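Local structure of guanine nucleotide exchange factor SRM1 (Saccharomyces cerevisiae, 3OF7) at residues N284-E296 / Y355-L369. The protein promotes exchange of GDP for GTP on the Ran-type GTPases GSP1 and GSP2, binds chromatin and controls RNA metabolism and nuclear transport. Residues are numbered along the deposited sequence; the frame is centred on the assembly and turned at random.
Sequences NQFGQCGVSEDVE and YTYKDVHGKARAVPL
Neighbouring RCC1 repeats of the beta-propeller meet where the loop 284-296 of repeat 5, with Val-295 pointing its side chain at the hairpin, lies against Tyr-357 and Pro-368 of strands 357-358 and 364-368 in repeat 6. Val-295 carries the apolar centre. Its CG1, trans to the amide nitrogen (chi1 168°), sits over one face of the Tyr-357 ring in a CH-pi contact, 3.8 Å from the centroid, while CG2 reaches 3.6 Å from Pro-368 CB. A classic beta bulge, in which Arg-365 and Ala-366 both face Tyr-357, turns both side chains toward the loop. Arg-365 NH2 meets the Phe-286 ring at its edge, 3.7 Å from CE1, with the two planes 68° apart; the guanidinium is also paired with Asp-341. Gly-287 passes 4.1 Å from Pro-368, CA to CA, leaving no room for a side chain at this position. Gly-290 CA lies 3.3 Å from Pro-368 O in a CA-H...O contact. The extended chain of Glu-293 brings its CD to 3.6 Å from Tyr-355 CB, and its CG packs on Leu-369 CD1, which lies over one face of the Tyr-355 ring. No direct hydrogen bond joins the segments; instead, one water links Ser-292 N to Pro-368 O and another links Val-295 O to Tyr-357 OH. Mostly apolar van der Waals fit and water bridges thus take the place of direct hydrogen bonds between the repeats here.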
ATOM      1  N   ASN A 284      10.469  14.283  -2.192  1.00 15.85           N
ATOM      2  CA  ASN A 284      11.800  13.690  -2.035  1.00 16.14           C
ATOM      3  C   ASN A 284      12.695  14.315  -0.963  1.00 16.28           C
ATOM      4  O   ASN A 284      13.926  14.266  -1.076  1.00 16.71           O
ATOM      5  CB  ASN A 284      12.533  13.659  -3.386  1.00 16.19           C
ATOM      6  CG  ASN A 284      13.708  12.691  -3.397  1.00 16.91           C
ATOM      7  OD1 ASN A 284      13.657  11.634  -2.777  1.00 16.51           O
ATOM      8  ND2 ASN A 284      14.770  13.050  -4.116  1.00 17.06           N
ATOM      9  N   GLN A 285      12.103  14.874   0.093  1.00 16.39           N
ATOM     10  CA  GLN A 285      12.921  15.595   1.076  1.00 16.99           C
ATOM     11  C   GLN A 285      13.758  14.667   1.962  1.00 17.18           C
ATOM     12  O   GLN A 285      14.708  15.129   2.611  1.00 17.02           O
ATOM     13  CB  GLN A 285      12.108  16.630   1.889  1.00 16.89           C
ATOM     14  CG  GLN A 285      11.414  16.118   3.160  1.00 17.46           C
ATOM     15  CD  GLN A 285      10.093  15.405   2.896  1.00 17.00           C
ATOM     16  OE1 GLN A 285       9.073  15.701   3.532  1.00 17.31           O
ATOM     17  NE2 GLN A 285      10.107  14.451   1.983  1.00 14.56           N
ATOM     18  N   PHE A 286      13.414  13.374   1.983  1.00 16.44           N
ATOM     19  CA  PHE A 286      14.240  12.379   2.680  1.00 16.68           C
ATOM     20  C   PHE A 286      14.944  11.402   1.731  1.00 16.63           C
ATOM     21  O   PHE A 286      15.516  10.399   2.171  1.00 17.34           O
ATOM     22  CB  PHE A 286      13.410  11.607   3.716  1.00 16.78           C
ATOM     23  CG  PHE A 286      12.989  12.434   4.892  1.00 16.54           C
ATOM     24  CD1 PHE A 286      13.850  12.626   5.969  1.00 17.93           C
ATOM     25  CD2 PHE A 286      11.728  13.027   4.920  1.00 16.88           C
ATOM     26  CE1 PHE A 286      13.459  13.400   7.072  1.00 19.08           C
ATOM     27  CE2 PHE A 286      11.319  13.800   6.010  1.00 17.51           C
ATOM     28  CZ  PHE A 286      12.192  13.992   7.089  1.00 19.13           C
ATOM     29  N   GLY A 287      14.917  11.697   0.436  1.00 16.55           N
ATOM     30  CA  GLY A 287      15.554  10.824  -0.557  1.00 16.86           C
ATOM     31  C   GLY A 287      14.770   9.539  -0.777  1.00 16.78           C
ATOM     32  O   GLY A 287      15.320   8.546  -1.266  1.00 17.63           O
ATOM     33  N   GLN A 288      13.480   9.562  -0.437  1.00 16.50           N
ATOM     34  CA  GLN A 288      12.611   8.389  -0.610  1.00 16.24           C
ATOM     35  C   GLN A 288      12.456   7.977  -2.088  1.00 16.40           C
ATOM     36  O   GLN A 288      12.115   6.832  -2.381  1.00 16.15           O
ATOM     37  CB  GLN A 288      11.242   8.593   0.057  1.00 16.13           C
ATOM     38  CG  GLN A 288      10.421   9.786  -0.440  1.00 15.21           C
ATOM     39  CD  GLN A 288      10.597  11.046   0.404  1.00 14.65           C
ATOM     40  OE1 GLN A 288      11.713  11.494   0.649  1.00 15.71           O
ATOM     41  NE2 GLN A 288       9.479  11.637   0.827  1.00 14.77           N
ATOM     42  N   CYS A 289      12.711   8.906  -3.010  1.00 16.89           N
ATOM     43  CA  CYS A 289      12.674   8.592  -4.445  1.00 17.10           C
ATOM     44  C   CYS A 289      13.894   7.781  -4.897  1.00 17.58           C
ATOM     45  O   CYS A 289      13.866   7.162  -5.965  1.00 18.11           O
ATOM     46  CB  CYS A 289      12.526   9.861  -5.290  1.00 16.66           C
ATOM     47  SG  CYS A 289      10.888  10.615  -5.221  1.00 17.94           S
ATOM     48  N   GLY A 290      14.952   7.791  -4.082  1.00 18.47           N
ATOM     49  CA  GLY A 290      16.161   6.995  -4.323  1.00 19.74           C
ATOM     50  C   GLY A 290      16.978   7.404  -5.545  1.00 21.21           C
ATOM     51  O   GLY A 290      17.659   6.568  -6.149  1.00 20.86           O
ATOM     52  N   VAL A 291      16.927   8.685  -5.904  1.00 21.88           N
ATOM     53  CA  VAL A 291      17.528   9.140  -7.163  1.00 23.52           C
ATOM     54  C   VAL A 291      18.844   9.911  -7.010  1.00 24.80           C
ATOM     55  O   VAL A 291      19.589  10.064  -7.978  1.00 25.32           O
ATOM     56  CB  VAL A 291      16.539   9.991  -7.999  1.00 23.26           C
ATOM     57  CG1 VAL A 291      15.422   9.116  -8.554  1.00 22.97           C
ATOM     58  CG2 VAL A 291      15.985  11.156  -7.176  1.00 23.22           C
ATOM     59  N   SER A 292      19.135  10.380  -5.802  1.00 25.63           N
ATOM     60  CA  SER A 292      20.250  11.306  -5.602  1.00 27.21           C
ATOM     61  C   SER A 292      20.800  11.210  -4.186  1.00 27.37           C
ATOM     62  O   SER A 292      20.049  10.999  -3.234  1.00 27.45           O
ATOM     63  CB  SER A 292      19.774  12.737  -5.878  1.00 26.98           C
ATOM     64  OG  SER A 292      20.753  13.694  -5.524  1.00 29.46           O
ATOM     65  N   GLU A 293      22.109  11.386  -4.048  1.00 27.77           N
ATOM     66  CA  GLU A 293      22.729  11.422  -2.726  1.00 28.43           C
ATOM     67  C   GLU A 293      22.382  12.717  -1.999  1.00 28.81           C
ATOM     68  O   GLU A 293      22.461  12.789  -0.777  1.00 29.12           O
ATOM     69  CB  GLU A 293      24.250  11.275  -2.828  1.00 28.27           C
ATOM     70  CG  GLU A 293      24.714   9.893  -3.251  1.00 29.21           C
ATOM     71  CD  GLU A 293      26.156   9.588  -2.855  0.80 29.87           C
ATOM     72  OE1 GLU A 293      26.676   8.530  -3.274  0.80 31.12           O
ATOM     73  OE2 GLU A 293      26.771  10.391  -2.116  0.80 29.42           O
ATOM     74  N   ASP A 294      22.000  13.736  -2.761  1.00 29.61           N
ATOM     75  CA  ASP A 294      21.723  15.053  -2.201  1.00 30.40           C
ATOM     76  C   ASP A 294      20.326  15.103  -1.590  1.00 30.37           C
ATOM     77  O   ASP A 294      19.330  14.886  -2.283  1.00 30.69           O
ATOM     78  CB  ASP A 294      21.908  16.135  -3.269  1.00 31.02           C
ATOM     79  CG  ASP A 294      23.368  16.309  -3.680  0.70 32.62           C
ATOM     80  OD1 ASP A 294      24.270  16.046  -2.850  0.90 34.42           O
ATOM     81  OD2 ASP A 294      23.615  16.716  -4.836  0.80 34.71           O
ATOM     82  N   VAL A 295      20.281  15.354  -0.280  1.00 29.88           N
ATOM     83  CA  VAL A 295      19.044  15.430   0.492  1.00 29.68           C
ATOM     84  C   VAL A 295      18.812  16.884   0.896  1.00 29.74           C
ATOM     85  O   VAL A 295      19.643  17.485   1.592  1.00 29.65           O
ATOM     86  CB  VAL A 295      19.101  14.527   1.750  1.00 29.60           C
ATOM     87  CG1 VAL A 295      17.947  14.820   2.705  1.00 30.16           C
ATOM     88  CG2 VAL A 295      19.081  13.066   1.353  1.00 29.47           C
ATOM     89  N   GLU A 296      17.690  17.443   0.447  1.00 29.11           N
ATOM     90  CA  GLU A 296      17.395  18.863   0.654  1.00 28.86           C
ATOM     91  C   GLU A 296      15.940  19.077   1.040  1.00 28.43           C
ATOM     92  O   GLU A 296      15.041  18.445   0.473  1.00 27.78           O
ATOM     93  CB  GLU A 296      17.712  19.666  -0.611  1.00 28.92           C
ATOM     94  CG  GLU A 296      19.197  19.813  -0.912  1.00 30.10           C
ATOM     95  N   TYR A 355      26.997   7.248   2.328  1.00 26.59           N
ATOM     96  CA  TYR A 355      26.121   8.257   1.717  1.00 25.65           C
ATOM     97  C   TYR A 355      24.885   8.581   2.576  1.00 24.94           C
ATOM     98  O   TYR A 355      23.996   9.306   2.132  1.00 24.91           O
ATOM     99  CB  TYR A 355      25.705   7.859   0.292  1.00 25.42           C
ATOM    100  CG  TYR A 355      25.124   6.467   0.180  1.00 25.82           C
ATOM    101  CD1 TYR A 355      25.942   5.380  -0.122  1.00 26.51           C
ATOM    102  CD2 TYR A 355      23.758   6.232   0.378  1.00 25.05           C
ATOM    103  CE1 TYR A 355      25.424   4.090  -0.218  1.00 27.08           C
ATOM    104  CE2 TYR A 355      23.223   4.938   0.282  1.00 25.08           C
ATOM    105  CZ  TYR A 355      24.065   3.873  -0.019  1.00 27.20           C
ATOM    106  OH  TYR A 355      23.572   2.586  -0.119  1.00 26.77           O
ATOM    107  N   THR A 356      24.836   8.044   3.791  1.00 24.20           N
ATOM    108  CA  THR A 356      23.787   8.393   4.754  1.00 23.76           C
ATOM    109  C   THR A 356      23.813   9.909   4.953  1.00 23.69           C
ATOM    110  O   THR A 356      24.886  10.490   5.158  1.00 23.18           O
ATOM    111  CB  THR A 356      24.002   7.680   6.113  1.00 23.85           C
ATOM    112  OG1 THR A 356      23.884   6.260   5.941  1.00 24.04           O
ATOM    113  CG2 THR A 356      22.982   8.127   7.148  1.00 23.37           C
ATOM    114  N   TYR A 357      22.647  10.545   4.860  1.00 22.71           N
ATOM    115  CA  TYR A 357      22.544  11.980   5.080  1.00 22.78           C
ATOM    116  C   TYR A 357      22.499  12.295   6.570  1.00 22.82           C
ATOM    117  O   TYR A 357      21.666  11.751   7.306  1.00 22.36           O
ATOM    118  CB  TYR A 357      21.317  12.577   4.376  1.00 23.05           C
ATOM    119  CG  TYR A 357      20.954  13.969   4.877  1.00 23.77           C
ATOM    120  CD1 TYR A 357      21.673  15.092   4.467  1.00 24.46           C
ATOM    121  CD2 TYR A 357      19.911  14.150   5.784  1.00 25.51           C
ATOM    122  CE1 TYR A 357      21.352  16.367   4.937  1.00 24.93           C
ATOM    123  CE2 TYR A 357      19.577  15.419   6.258  1.00 26.26           C
ATOM    124  CZ  TYR A 357      20.302  16.521   5.830  1.00 26.83           C
ATOM    125  OH  TYR A 357      19.964  17.770   6.306  1.00 27.55           O
ATOM    126  N   LYS A 358      23.410  13.171   6.994  1.00 22.58           N
ATOM    127  CA  LYS A 358      23.451  13.695   8.356  1.00 22.47           C
ATOM    128  C   LYS A 358      23.165  15.192   8.297  1.00 22.06           C
ATOM    129  O   LYS A 358      23.663  15.884   7.410  1.00 22.01           O
ATOM    130  CB  LYS A 358      24.819  13.449   9.004  1.00 22.83           C
ATOM    131  CG  LYS A 358      25.115  11.998   9.358  1.00 24.22           C
ATOM    132  CD  LYS A 358      26.508  11.847   9.977  1.00 26.42           C
ATOM    133  CE  LYS A 358      26.986  10.408   9.890  1.00 29.42           C
ATOM    134  NZ  LYS A 358      28.293  10.167  10.587  1.00 31.08           N
ATOM    135  N   ASP A 359      22.357  15.687   9.233  1.00 21.82           N
ATOM    136  CA  ASP A 359      22.010  17.108   9.257  1.00 21.49           C
ATOM    137  C   ASP A 359      23.138  17.952   9.867  1.00 21.64           C
ATOM    138  O   ASP A 359      24.198  17.426  10.221  1.00 20.87           O
ATOM    139  CB  ASP A 359      20.666  17.353   9.964  1.00 21.42           C
ATOM    140  CG  ASP A 359      20.692  17.025  11.442  1.00 21.85           C
ATOM    141  OD1 ASP A 359      21.777  16.912  12.053  1.00 20.66           O
ATOM    142  OD2 ASP A 359      19.592  16.892  12.020  1.00 23.80           O
ATOM    143  N   VAL A 360      22.893  19.257   9.995  1.00 21.55           N
ATOM    144  CA  VAL A 360      23.898  20.190  10.505  1.00 22.12           C
ATOM    145  C   VAL A 360      24.351  19.830  11.926  1.00 22.09           C
ATOM    146  O   VAL A 360      25.463  20.169  12.335  1.00 22.28           O
ATOM    147  CB  VAL A 360      23.402  21.673  10.410  1.00 22.15           C
ATOM    148  CG1 VAL A 360      22.255  21.932  11.369  1.00 21.53           C
ATOM    149  CG2 VAL A 360      24.555  22.657  10.643  1.00 23.17           C
ATOM    150  N   HIS A 361      23.505  19.119  12.666  1.00 22.21           N
ATOM    151  CA  HIS A 361      23.851  18.694  14.025  1.00 22.61           C
ATOM    152  C   HIS A 361      24.597  17.352  14.065  1.00 22.35           C
ATOM    153  O   HIS A 361      24.952  16.867  15.143  1.00 22.58           O
ATOM    154  CB  HIS A 361      22.591  18.629  14.900  1.00 22.94           C
ATOM    155  CG  HIS A 361      21.791  19.895  14.900  1.00 24.19           C
ATOM    156  ND1 HIS A 361      20.597  20.023  14.223  1.00 24.54           N
ATOM    157  CD2 HIS A 361      22.014  21.092  15.496  1.00 25.02           C
ATOM    158  CE1 HIS A 361      20.116  21.241  14.404  1.00 24.12           C
ATOM    159  NE2 HIS A 361      20.955  21.908  15.175  1.00 25.51           N
ATOM    160  N   GLY A 362      24.833  16.758  12.896  1.00 22.24           N
ATOM    161  CA  GLY A 362      25.480  15.443  12.809  1.00 22.10           C
ATOM    162  C   GLY A 362      24.569  14.245  13.054  1.00 22.19           C
ATOM    163  O   GLY A 362      25.058  13.128  13.275  1.00 21.79           O
ATOM    164  N   LYS A 363      23.248  14.458  13.018  1.00 21.30           N
ATOM    165  CA  LYS A 363      22.295  13.350  13.189  1.00 21.21           C
ATOM    166  C   LYS A 363      21.928  12.751  11.829  1.00 20.81           C
ATOM    167  O   LYS A 363      21.557  13.479  10.900  1.00 20.25           O
ATOM    168  CB  LYS A 363      21.028  13.807  13.932  1.00 21.83           C
ATOM    169  CG  LYS A 363      20.045  12.681  14.296  1.00 23.83           C
ATOM    170  CD  LYS A 363      18.906  13.147  15.232  1.00 27.34           C
ATOM    171  CE  LYS A 363      17.841  13.963  14.488  1.00 29.00           C
ATOM    172  NZ  LYS A 363      16.573  14.167  15.271  1.00 30.78           N
ATOM    173  N   ALA A 364      22.029  11.428  11.727  1.00 20.24           N
ATOM    174  CA  ALA A 364      21.697  10.707  10.506  1.00 20.07           C
ATOM    175  C   ALA A 364      20.178  10.704  10.332  1.00 19.87           C
ATOM    176  O   ALA A 364      19.465  10.170  11.179  1.00 20.10           O
ATOM    177  CB  ALA A 364      22.237   9.280  10.583  1.00 20.14           C
ATOM    178  N   ARG A 365      19.694  11.320   9.251  1.00 19.56           N
ATOM    179  CA  ARG A 365      18.247  11.498   9.037  1.00 19.31           C
ATOM    180  C   ARG A 365      17.697  10.657   7.894  1.00 18.52           C
ATOM    181  O   ARG A 365      16.492  10.397   7.850  1.00 17.96           O
ATOM    182  CB  ARG A 365      17.902  12.965   8.733  1.00 20.04           C
ATOM    183  CG  ARG A 365      18.399  14.016   9.732  1.00 22.63           C
ATOM    184  CD  ARG A 365      17.548  14.157  10.999  1.00 24.95           C
ATOM    185  NE  ARG A 365      16.093  14.084  10.793  1.00 26.81           N
ATOM    186  CZ  ARG A 365      15.275  15.108  10.546  1.00 26.93           C
ATOM    187  NH1 ARG A 365      15.732  16.347  10.432  1.00 29.54           N
ATOM    188  NH2 ARG A 365      13.975  14.885  10.395  1.00 26.30           N
ATOM    189  N   ALA A 366      18.561  10.265   6.953  1.00 17.52           N
ATOM    190  CA  ALA A 366      18.111   9.618   5.714  1.00 17.39           C
ATOM    191  C   ALA A 366      19.180   8.786   4.996  1.00 17.35           C
ATOM    192  O   ALA A 366      20.375   9.065   5.092  1.00 16.91           O
ATOM    193  CB  ALA A 366      17.511  10.657   4.744  1.00 17.02           C
ATOM    194  N   VAL A 367      18.721   7.775   4.261  1.00 17.28           N
ATOM    195  CA  VAL A 367      19.576   6.970   3.376  1.00 17.31           C
ATOM    196  C   VAL A 367      18.999   7.141   1.974  1.00 17.32           C
ATOM    197  O   VAL A 367      17.996   6.509   1.631  1.00 17.33           O
ATOM    198  CB  VAL A 367      19.595   5.475   3.805  1.00 17.17           C
ATOM    199  CG1 VAL A 367      20.475   4.637   2.858  1.00 17.89           C
ATOM    200  CG2 VAL A 367      20.093   5.334   5.247  1.00 16.69           C
ATOM    201  N   PRO A 368      19.594   8.038   1.166  1.00 17.67           N
ATOM    202  CA  PRO A 368      18.920   8.496  -0.046  1.00 18.06           C
ATOM    203  C   PRO A 368      19.120   7.653  -1.305  1.00 18.45           C
ATOM    204  O   PRO A 368      18.565   7.990  -2.347  1.00 18.47           O
ATOM    205  CB  PRO A 368      19.513   9.885  -0.254  1.00 18.70           C
ATOM    206  CG  PRO A 368      20.901   9.750   0.258  1.00 17.56           C
ATOM    207  CD  PRO A 368      20.839   8.792   1.413  1.00 17.83           C
ATOM    208  N   LEU A 369      19.929   6.602  -1.226  1.00 19.34           N
ATOM    209  CA  LEU A 369      20.064   5.659  -2.338  1.00 19.88           C
ATOM    210  C   LEU A 369      19.562   4.300  -1.882  1.00 19.91           C
ATOM    211  O   LEU A 369      19.751   3.945  -0.721  1.00 20.27           O
ATOM    212  CB  LEU A 369      21.525   5.523  -2.778  1.00 20.25           C
ATOM    213  CG  LEU A 369      22.317   6.737  -3.252  1.00 21.02           C
ATOM    214  CD1 LEU A 369      23.762   6.293  -3.525  1.00 21.65           C
ATOM    215  CD2 LEU A 369      21.688   7.396  -4.480  1.00 20.75           C
TER
HETATM  216  O   HOH W   1      17.147  10.248  -3.415  1.00 21.33           O
HETATM  217  O   HOH W   2      19.765  19.105   3.651  1.00 42.08           O